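Local coordinates for protein proteolytically activated form of PPO4 Tyrosinase (PDB 4OUA) that oxidises monophenols and o-diphenols to reactive o-quinones at a pair of copper ions, a reaction that opens melanin synthesis, at residues Trp63-Asp68 with Ala324-Tyr329; Val72-Gly77 with Gly312-Thr317; Asp141-Leu146 with Asn163-Tyr168. All blocks are in the same frame, centred on the assembly; numbering follows the deposited sequence.

Interaction 1: Trp63-Asp68 with Ala324-Tyr329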
loop_
_atom_site.group_PDB
_atom_site.type_symbol
_atom_site.label_atom_id
_atom_site.label_comp_id
_atom_site.label_asym_id
_atom_site.label_seq_id
_atom_site.Cartn_x
_atom_site.Cartn_y
_atom_site.Cartn_z
ATOM N N TRP A 63 -14.266 0.615 -11.339
ATOM C CA TRP A 63 -14.405 -0.153 -10.105
ATOM C C TRP A 63 -15.558 0.347 -9.237
ATOM O O TRP A 63 -15.566 1.499 -8.799
ATOM C CB TRP A 63 -13.103 -0.117 -9.305
ATOM C CG TRP A 63 -13.170 -0.893 -8.028
ATOM C CD1 TRP A 63 -12.940 -2.228 -7.868
ATOM C CD2 TRP A 63 -13.491 -0.382 -6.729
ATOM N NE1 TRP A 63 -13.097 -2.580 -6.549
ATOM C CE2 TRP A 63 -13.436 -1.464 -5.829
ATOM C CE3 TRP A 63 -13.818 0.887 -6.239
ATOM C CZ2 TRP A 63 -13.695 -1.319 -4.468
ATOM C CZ3 TRP A 63 -14.076 1.030 -4.887
ATOM C CH2 TRP A 63 -14.013 -0.066 -4.018
ATOM N N ALA A 64 -16.525 -0.533 -8.993
ATOM C CA ALA A 64 -17.674 -0.219 -8.148
ATOM C C ALA A 64 -18.425 1.010 -8.651
ATOM O O ALA A 64 -18.816 1.875 -7.866
ATOM C CB ALA A 64 -17.230 -0.017 -6.708
ATOM N N LYS A 65 -18.622 1.082 -9.964
ATOM C CA LYS A 65 -19.332 2.201 -10.569
ATOM C C LYS A 65 -20.778 1.830 -10.874
ATOM O O LYS A 65 -21.056 0.720 -11.330
ATOM C CB LYS A 65 -18.624 2.658 -11.846
ATOM C CG LYS A 65 -17.156 3.005 -11.654
ATOM C CD LYS A 65 -16.975 4.129 -10.644
ATOM C CE LYS A 65 -17.630 5.415 -11.122
ATOM N NZ LYS A 65 -17.487 6.516 -10.132
ATOM N N PRO A 66 -21.706 2.762 -10.610
ATOM C CA PRO A 66 -23.140 2.612 -10.890
ATOM C C PRO A 66 -23.416 2.230 -12.342
ATOM O O PRO A 66 -22.547 2.396 -13.198
ATOM C CB PRO A 66 -23.702 3.998 -10.573
ATOM C CG PRO A 66 -22.776 4.540 -9.543
ATOM C CD PRO A 66 -21.413 4.026 -9.911
ATOM N N LYS A 67 -24.620 1.733 -12.607
ATOM C CA LYS A 67 -24.978 1.226 -13.929
ATOM C C LYS A 67 -24.828 2.275 -15.030
ATOM O O LYS A 67 -24.173 2.028 -16.044
ATOM C CB LYS A 67 -26.413 0.693 -13.920
ATOM N N ASP A 68 -25.430 3.442 -14.826
ATOM C CA ASP A 68 -25.462 4.471 -15.861
ATOM C C ASP A 68 -24.450 5.587 -15.622
ATOM O O ASP A 68 -24.750 6.764 -15.834
ATOM C CB ASP A 68 -26.869 5.065 -15.972
ATOM C CG ASP A 68 -27.351 5.673 -14.670
ATOM O OD1 ASP A 68 -28.578 5.672 -14.434
ATOM O OD2 ASP A 68 -26.507 6.153 -13.884
ATOM N N ALA A 324 -11.283 15.176 -7.976
ATOM C CA ALA A 324 -11.862 13.942 -7.463
ATOM C C ALA A 324 -10.856 12.803 -7.572
ATOM O O ALA A 324 -10.128 12.702 -8.557
ATOM C CB ALA A 324 -13.141 13.598 -8.211
ATOM N N LEU A 325 -10.816 11.951 -6.553
ATOM C CA LEU A 325 -9.882 10.833 -6.529
ATOM C C LEU A 325 -10.584 9.514 -6.838
ATOM O O LEU A 325 -10.766 8.676 -5.958
ATOM C CB LEU A 325 -9.180 10.758 -5.171
ATOM C CG LEU A 325 -8.337 11.980 -4.805
ATOM C CD1 LEU A 325 -7.897 11.929 -3.348
ATOM C CD2 LEU A 325 -7.133 12.087 -5.728
ATOM N N GLU A 326 -10.980 9.346 -8.096
ATOM C CA GLU A 326 -11.624 8.119 -8.556
ATOM C C GLU A 326 -10.733 6.902 -8.330
ATOM O O GLU A 326 -9.513 6.996 -8.456
ATOM C CB GLU A 326 -11.978 8.230 -10.041
ATOM C CG GLU A 326 -13.107 9.197 -10.346
ATOM C CD GLU A 326 -14.469 8.629 -9.995
ATOM O OE1 GLU A 326 -14.646 7.394 -10.084
ATOM O OE2 GLU A 326 -15.363 9.420 -9.627
ATOM N N PRO A 327 -11.341 5.754 -7.992
ATOM C CA PRO A 327 -12.778 5.621 -7.743
ATOM C C PRO A 327 -13.116 5.617 -6.255
ATOM O O PRO A 327 -13.943 4.817 -5.814
ATOM C CB PRO A 327 -13.101 4.269 -8.373
ATOM C CG PRO A 327 -11.862 3.461 -8.104
ATOM C CD PRO A 327 -10.690 4.434 -8.081
ATOM N N PHE A 328 -12.482 6.503 -5.493
ATOM C CA PHE A 328 -12.666 6.536 -4.047
ATOM C C PHE A 328 -13.688 7.594 -3.640
ATOM O O PHE A 328 -13.507 8.780 -3.907
ATOM C CB PHE A 328 -11.328 6.791 -3.349
ATOM C CG PHE A 328 -10.230 5.865 -3.794
ATOM C CD1 PHE A 328 -10.240 4.530 -3.430
ATOM C CD2 PHE A 328 -9.186 6.329 -4.578
ATOM C CE1 PHE A 328 -9.233 3.676 -3.839
ATOM C CE2 PHE A 328 -8.175 5.480 -4.988
ATOM C CZ PHE A 328 -8.198 4.152 -4.618
ATOM N N TYR A 329 -14.759 7.156 -2.987
ATOM C CA TYR A 329 -15.856 8.047 -2.619
ATOM C C TYR A 329 -16.085 8.121 -1.112
ATOM O O TYR A 329 -16.079 7.102 -0.420
ATOM C CB TYR A 329 -17.149 7.605 -3.309
ATOM C CG TYR A 329 -17.258 8.045 -4.750
ATOM C CD1 TYR A 329 -16.459 7.478 -5.734
ATOM C CD2 TYR A 329 -18.169 9.023 -5.128
ATOM C CE1 TYR A 329 -16.559 7.878 -7.054
ATOM C CE2 TYR A 329 -18.277 9.428 -6.443
ATOM C CZ TYR A 329 -17.470 8.853 -7.402
ATOM O OH TYR A 329 -17.575 9.255 -8.713
#
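The indole of Trp63 meets Pro327 along its six-membered ring: Pro327 O lies at the edge, in the ring plane, 3.9 Å from Trp63 CZ3, while Pro327 CG approaches obliquely to within 3.7 Å of Trp63 CE3. One indole face carries Ala64 CB, offset toward the rim. Pro327 follows a cis peptide bond and also lays its CD over the centre of one face of Phe328. Glu326 OE1 and Pro327 O both lie at the edge of the Tyr329 ring. With CG anti to the backbone N (chi1 -180°), Trp63 turns its ring to run at about a right angle to the proline, and its NE1 donates to Tyr46 O.

Polar groups meet beside this packing. Lys65, bent at chi2 and chi3, brings NZ to Glu326 OE1 at 3.0 Å, a salt bridge made on the syn side and 15° out of the carboxylate plane. The same Lys65 NZ lies 3.1 Å from Tyr329 OH and is hydrogen-bonded to the acetyl group of the modified residue at position 1.

The loop after strand 318-319 thus packs on a copper-bearing helix of the tyrosinase fold: Trp63 and Phe328 both touch Ile96 on helix 86-109, which carries the copper ligand His90.

Interaction 2: Val72-Gly77 with Gly312-Thr317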
loop_
_atom_site.group_PDB
_atom_site.type_symbol
_atom_site.label_atom_id
_atom_site.label_comp_id
_atom_site.label_asym_id
_atom_site.label_seq_id
_atom_site.Cartn_x
_atom_site.Cartn_y
_atom_site.Cartn_z
ATOM N N VAL A 72 -15.460 6.645 -18.586
ATOM C CA VAL A 72 -14.231 7.187 -18.021
ATOM C C VAL A 72 -13.435 7.955 -19.073
ATOM O O VAL A 72 -13.352 7.531 -20.228
ATOM C CB VAL A 72 -13.350 6.076 -17.421
ATOM C CG1 VAL A 72 -13.961 5.554 -16.131
ATOM C CG2 VAL A 72 -13.165 4.950 -18.425
ATOM N N PRO A 73 -12.844 9.089 -18.671
ATOM C CA PRO A 73 -12.131 10.006 -19.570
ATOM C C PRO A 73 -10.863 9.421 -20.185
ATOM O O PRO A 73 -10.239 10.080 -21.016
ATOM C CB PRO A 73 -11.783 11.186 -18.656
ATOM C CG PRO A 73 -11.745 10.600 -17.287
ATOM C CD PRO A 73 -12.822 9.558 -17.276
ATOM N N TYR A 74 -10.488 8.208 -19.792
ATOM C CA TYR A 74 -9.241 7.622 -20.270
ATOM C C TYR A 74 -9.138 6.149 -19.893
ATOM O O TYR A 74 -9.291 5.786 -18.728
ATOM C CB TYR A 74 -8.049 8.400 -19.707
ATOM C CG TYR A 74 -6.754 8.198 -20.458
ATOM C CD1 TYR A 74 -6.574 8.734 -21.725
ATOM C CD2 TYR A 74 -5.702 7.487 -19.892
ATOM C CE1 TYR A 74 -5.388 8.558 -22.416
ATOM C CE2 TYR A 74 -4.513 7.308 -20.574
ATOM C CZ TYR A 74 -4.361 7.847 -21.834
ATOM O OH TYR A 74 -3.180 7.673 -22.518
ATOM N N GLU A 75 -8.878 5.302 -20.886
ATOM C CA GLU A 75 -8.749 3.870 -20.651
ATOM C C GLU A 75 -7.342 3.522 -20.184
ATOM O O GLU A 75 -6.408 3.454 -20.983
ATOM C CB GLU A 75 -9.096 3.077 -21.911
ATOM C CG GLU A 75 -9.112 1.569 -21.701
ATOM C CD GLU A 75 -9.438 0.803 -22.968
ATOM O OE1 GLU A 75 -9.470 1.427 -24.050
ATOM O OE2 GLU A 75 -9.663 -0.423 -22.881
ATOM N N SER A 76 -7.203 3.300 -18.882
ATOM C CA SER A 76 -5.919 2.976 -18.278
ATOM C C SER A 76 -6.119 2.631 -16.808
ATOM O O SER A 76 -7.248 2.431 -16.360
ATOM C CB SER A 76 -4.941 4.144 -18.429
ATOM O OG SER A 76 -3.687 3.843 -17.844
ATOM N N GLY A 77 -5.025 2.562 -16.057
ATOM C CA GLY A 77 -5.105 2.300 -14.632
ATOM C C GLY A 77 -5.726 3.466 -13.888
ATOM O O GLY A 77 -5.967 4.525 -14.467
ATOM N N GLY A 312 -8.792 8.305 -14.227
ATOM C CA GLY A 312 -9.457 9.429 -13.595
ATOM C C GLY A 312 -9.238 10.700 -14.392
ATOM O O GLY A 312 -10.146 11.519 -14.538
ATOM N N PHE A 313 -8.027 10.860 -14.916
ATOM C CA PHE A 313 -7.667 12.066 -15.652
ATOM C C PHE A 313 -6.917 11.752 -16.940
ATOM O O PHE A 313 -5.934 11.012 -16.931
ATOM C CB PHE A 313 -6.814 12.990 -14.782
ATOM C CG PHE A 313 -7.336 13.168 -13.389
ATOM C CD1 PHE A 313 -8.406 14.011 -13.138
ATOM C CD2 PHE A 313 -6.752 12.499 -12.326
ATOM C CE1 PHE A 313 -8.888 14.179 -11.853
ATOM C CE2 PHE A 313 -7.226 12.663 -11.041
ATOM C CZ PHE A 313 -8.297 13.505 -10.804
ATOM N N ALA A 314 -7.384 12.322 -18.046
ATOM C CA ALA A 314 -6.691 12.195 -19.320
ATOM C C ALA A 314 -5.451 13.082 -19.327
ATOM O O ALA A 314 -5.388 14.069 -18.593
ATOM C CB ALA A 314 -7.614 12.555 -20.469
ATOM N N PRO A 315 -4.461 12.735 -20.162
ATOM C CA PRO A 315 -3.195 13.475 -20.222
ATOM C C PRO A 315 -3.392 14.934 -20.625
ATOM O O PRO A 315 -3.951 15.211 -21.685
ATOM C CB PRO A 315 -2.392 12.715 -21.283
ATOM C CG PRO A 315 -3.421 12.021 -22.112
ATOM C CD PRO A 315 -4.517 11.656 -21.161
ATOM N N GLY A 316 -2.939 15.853 -19.776
ATOM C CA GLY A 316 -3.066 17.272 -20.049
ATOM C C GLY A 316 -4.058 17.960 -19.133
ATOM O O GLY A 316 -4.088 19.188 -19.045
ATOM N N THR A 317 -4.878 17.168 -18.451
ATOM C CA THR A 317 -5.854 17.710 -17.516
ATOM C C THR A 317 -5.156 18.380 -16.337
ATOM O O THR A 317 -4.125 17.903 -15.867
ATOM C CB THR A 317 -6.802 16.615 -16.989
ATOM O OG1 THR A 317 -7.550 16.058 -18.077
ATOM C CG2 THR A 317 -7.766 17.189 -15.961
#
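Ala314, which packs against Pro73 and Tyr74, has its carbonyl oxygen held by two donors: Thr317 N reaches Ala314 O at 3.1 Å and Thr317 OG1 reaches the same oxygen at 3.0 Å, both from one face of the carbonyl plane. The first bond closes a type II beta turn over Ala314-Thr317, with Pro315 and Gly316 at its two central positions; the positive phi of Gly316 (110°) suits the third place of such a turn. The hydroxyl bond ties the Thr317 side chain back to the start of the turn. Backbone hydrogen bonds from Gly316 and Thr317 to Glu306 set the turn beside the two-stranded sheet formed by strands 304-305 and 318-319, whose connecting loop contains it.

Tyr74 stands against this turn from the loop that follows helix 49-54. A chi1 of -161° extends the side chain away from its own N and carries the ring across Pro315 at about a right angle. Ala314 CB comes in obliquely, 4.2 Å from Tyr74 CD1, and the Tyr74 CB methylene rests 4.0 Å from Ala314 CA. Beside them, Pro73 puts CG 3.3 Å from Gly312 O, and its own carbonyl O meets the Ala314 methyl. The contact lies on the surface and is mostly carbon against carbon, those two carbonyl oxygens each facing a carbon of the other segment; nearby, the backbones of Gly77 and Met311 are hydrogen-bonded. A CH-pi contact completes the fit: Pro315 CD sits over one face of the Tyr74 ring, 3.8 Å from its centroid and 25° off the ring normal.

Interaction 3: Asp141-Leu146 with Asn163-Tyr168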
loop_
_atom_site.group_PDB
_atom_site.type_symbol
_atom_site.label_atom_id
_atom_site.label_comp_id
_atom_site.label_asym_id
_atom_site.label_seq_id
_atom_site.Cartn_x
_atom_site.Cartn_y
_atom_site.Cartn_z
ATOM N N ASP A 141 10.676 -13.172 7.716
ATOM C CA ASP A 141 10.565 -14.375 6.901
ATOM C C ASP A 141 9.118 -14.655 6.512
ATOM O O ASP A 141 8.852 -15.228 5.456
ATOM C CB ASP A 141 11.155 -15.578 7.639
ATOM C CG ASP A 141 12.621 -15.390 7.979
ATOM O OD1 ASP A 141 13.261 -14.494 7.387
ATOM O OD2 ASP A 141 13.138 -16.140 8.833
ATOM N N GLU A 142 8.188 -14.243 7.367
ATOM C CA GLU A 142 6.766 -14.446 7.113
ATOM C C GLU A 142 6.312 -13.728 5.847
ATOM O O GLU A 142 5.308 -14.094 5.238
ATOM C CB GLU A 142 5.931 -13.966 8.304
ATOM C CG GLU A 142 6.117 -14.769 9.583
ATOM C CD GLU A 142 7.407 -14.437 10.305
ATOM O OE1 GLU A 142 8.249 -13.720 9.724
ATOM O OE2 GLU A 142 7.577 -14.892 11.457
ATOM N N ILE A 143 7.063 -12.707 5.451
ATOM C CA ILE A 143 6.672 -11.857 4.336
ATOM C C ILE A 143 7.354 -12.245 3.029
ATOM O O ILE A 143 6.809 -12.023 1.947
ATOM C CB ILE A 143 6.989 -10.377 4.636
ATOM C CG1 ILE A 143 6.248 -9.926 5.894
ATOM C CG2 ILE A 143 6.622 -9.494 3.457
ATOM C CD1 ILE A 143 4.745 -10.085 5.800
ATOM N N ILE A 144 8.538 -12.841 3.131
ATOM C CA ILE A 144 9.385 -13.023 1.958
ATOM C C ILE A 144 9.852 -14.461 1.723
ATOM O O ILE A 144 10.184 -14.825 0.596
ATOM C CB ILE A 144 10.634 -12.120 2.051
ATOM C CG1 ILE A 144 11.352 -12.048 0.704
ATOM C CG2 ILE A 144 11.569 -12.611 3.148
ATOM C CD1 ILE A 144 10.495 -11.495 -0.410
ATOM N N LYS A 145 9.876 -15.279 2.773
ATOM C CA LYS A 145 10.503 -16.597 2.669
ATOM C C LYS A 145 9.611 -17.775 3.076
ATOM O O LYS A 145 9.571 -18.792 2.383
ATOM C CB LYS A 145 11.788 -16.621 3.504
ATOM C CG LYS A 145 12.539 -17.942 3.454
ATOM C CD LYS A 145 13.982 -17.781 3.913
ATOM C CE LYS A 145 14.063 -17.215 5.322
ATOM N NZ LYS A 145 15.475 -17.033 5.763
ATOM N N LEU A 146 8.904 -17.644 4.194
ATOM C CA LEU A 146 8.132 -18.758 4.745
ATOM C C LEU A 146 6.939 -19.167 3.881
ATOM O O LEU A 146 5.936 -18.456 3.813
ATOM C CB LEU A 146 7.645 -18.415 6.153
ATOM C CG LEU A 146 8.718 -18.335 7.238
ATOM C CD1 LEU A 146 8.110 -17.889 8.557
ATOM C CD2 LEU A 146 9.413 -19.677 7.395
ATOM N N ASN A 163 1.214 -19.559 3.072
ATOM C CA ASN A 163 1.355 -18.115 3.202
ATOM C C ASN A 163 0.786 -17.363 2.003
ATOM O O ASN A 163 1.318 -17.459 0.897
ATOM C CB ASN A 163 2.828 -17.751 3.392
ATOM C CG ASN A 163 3.018 -16.340 3.906
ATOM O OD1 ASN A 163 2.088 -15.531 3.903
ATOM N ND2 ASN A 163 4.231 -16.033 4.352
ATOM N N PRO A 164 -0.299 -16.606 2.223
ATOM C CA PRO A 164 -0.931 -15.812 1.166
ATOM C C PRO A 164 -0.196 -14.498 0.907
ATOM O O PRO A 164 -0.525 -13.784 -0.039
ATOM C CB PRO A 164 -2.332 -15.553 1.720
ATOM C CG PRO A 164 -2.133 -15.522 3.195
ATOM C CD PRO A 164 -1.037 -16.517 3.495
ATOM N N ILE A 165 0.790 -14.194 1.743
ATOM C CA ILE A 165 1.534 -12.944 1.632
ATOM C C ILE A 165 2.601 -13.010 0.540
ATOM O O ILE A 165 2.957 -11.990 -0.050
ATOM C CB ILE A 165 2.203 -12.572 2.972
ATOM C CG1 ILE A 165 1.146 -12.417 4.066
ATOM C CG2 ILE A 165 3.013 -11.297 2.835
ATOM C CD1 ILE A 165 1.709 -11.998 5.406
ATOM N N LEU A 166 3.103 -14.210 0.270
ATOM C CA LEU A 166 4.155 -14.388 -0.725
ATOM C C LEU A 166 3.697 -14.030 -2.137
ATOM O O LEU A 166 4.394 -13.322 -2.863
ATOM C CB LEU A 166 4.673 -15.829 -0.705
ATOM C CG LEU A 166 5.449 -16.266 0.539
ATOM C CD1 LEU A 166 6.073 -17.633 0.322
ATOM C CD2 LEU A 166 6.512 -15.245 0.903
ATOM N N ARG A 167 2.524 -14.515 -2.525
ATOM C CA ARG A 167 2.063 -14.352 -3.897
ATOM C C ARG A 167 0.549 -14.483 -4.015
ATOM O O ARG A 167 -0.093 -15.116 -3.178
ATOM C CB ARG A 167 2.738 -15.389 -4.796
ATOM C CG ARG A 167 2.374 -16.824 -4.433
ATOM C CD ARG A 167 3.223 -17.835 -5.181
ATOM N NE ARG A 167 4.637 -17.731 -4.835
ATOM C CZ ARG A 167 5.209 -18.362 -3.814
ATOM N NH1 ARG A 167 4.485 -19.142 -3.022
ATOM N NH2 ARG A 167 6.506 -18.209 -3.580
ATOM N N TYR A 168 -0.013 -13.879 -5.056
ATOM C CA TYR A 168 -1.420 -14.081 -5.384
ATOM C C TYR A 168 -1.554 -15.036 -6.563
ATOM O O TYR A 168 -0.801 -14.946 -7.534
ATOM C CB TYR A 168 -2.109 -12.755 -5.708
ATOM C CG TYR A 168 -3.489 -12.929 -6.304
ATOM C CD1 TYR A 168 -4.543 -13.402 -5.534
ATOM C CD2 TYR A 168 -3.735 -12.627 -7.635
ATOM C CE1 TYR A 168 -5.806 -13.568 -6.073
ATOM C CE2 TYR A 168 -4.995 -12.789 -8.184
ATOM C CZ TYR A 168 -6.027 -13.259 -7.398
ATOM O OH TYR A 168 -7.282 -13.423 -7.937
#
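Asn163 turns its amide ND2 to Leu146 O just past the short helix 141-144, Ile165 sets its methyls against Ile143 CD1, and Leu166 lays its two methyls on the backbone at the helix end. The motif at the heart of it is an Asx turn: Asn163 OD1 accepts from Ile165 N at 2.9 Å, the donor sitting 46° above the carbonyl plane. This turn follows directly on strand 158-162, the second arm of the antiparallel hairpin that begins at strand 148-152 just beyond the helix, so the contact brings together the two ends of the hairpin. The trans first torsion of Asn163 (chi1 -164°) sends the amide across to the helix, where ND2 is directed at two carbonyls. Its bond to Leu146 O, 3.0 Å long, lies in the carbonyl plane and nearly in the amide plane too. The second acceptor is Glu142 O, though the modelled separation there is too short to be trusted. OD1 and ND2 are thus both engaged, which fixes the flip of a buried amide.

Ile143 and Ile165 meet at an oblique slant. Ile143 brings its terminal methyl CD1 to both methyls of Ile165, 3.6 Å from Ile165 CD1 and equally close to Ile165 CG2. Ile143 goes on to touch Ile277 and Leu280 of helix 277-295, and Ile165 touches Ile32 of helix 25-39, so this pair bridges two helices of the domain.

Leu166 straddles the helix end with its fork. CD1 lies 3.6 Å from Leu146 O. The other branch presses on backbone: Leu166 CD2 stands 3.4 Å from Ile143 O, a carbonyl that also accepts from Arg191 NH1.

Interactions 1 and 2 are neighbours on one side of the chain's centre, their own centres 14 Å apart, and they touch where Phe313 CZ packs on Ala324 O. In both, the loop between helices 49-54 and 86-109 meets the part of the chain that follows helix 277-295. Both skirt the copper site: Pro327 and Phe313 have side chains about 11 and 12 Å from a copper ion, and the Trp63 side chain is about 7 Å from the sodium ion. Interaction 3 lies on the opposite side, its centre 31 Å from that of interaction 1 and 34 Å from that of interaction 2, away from these sites.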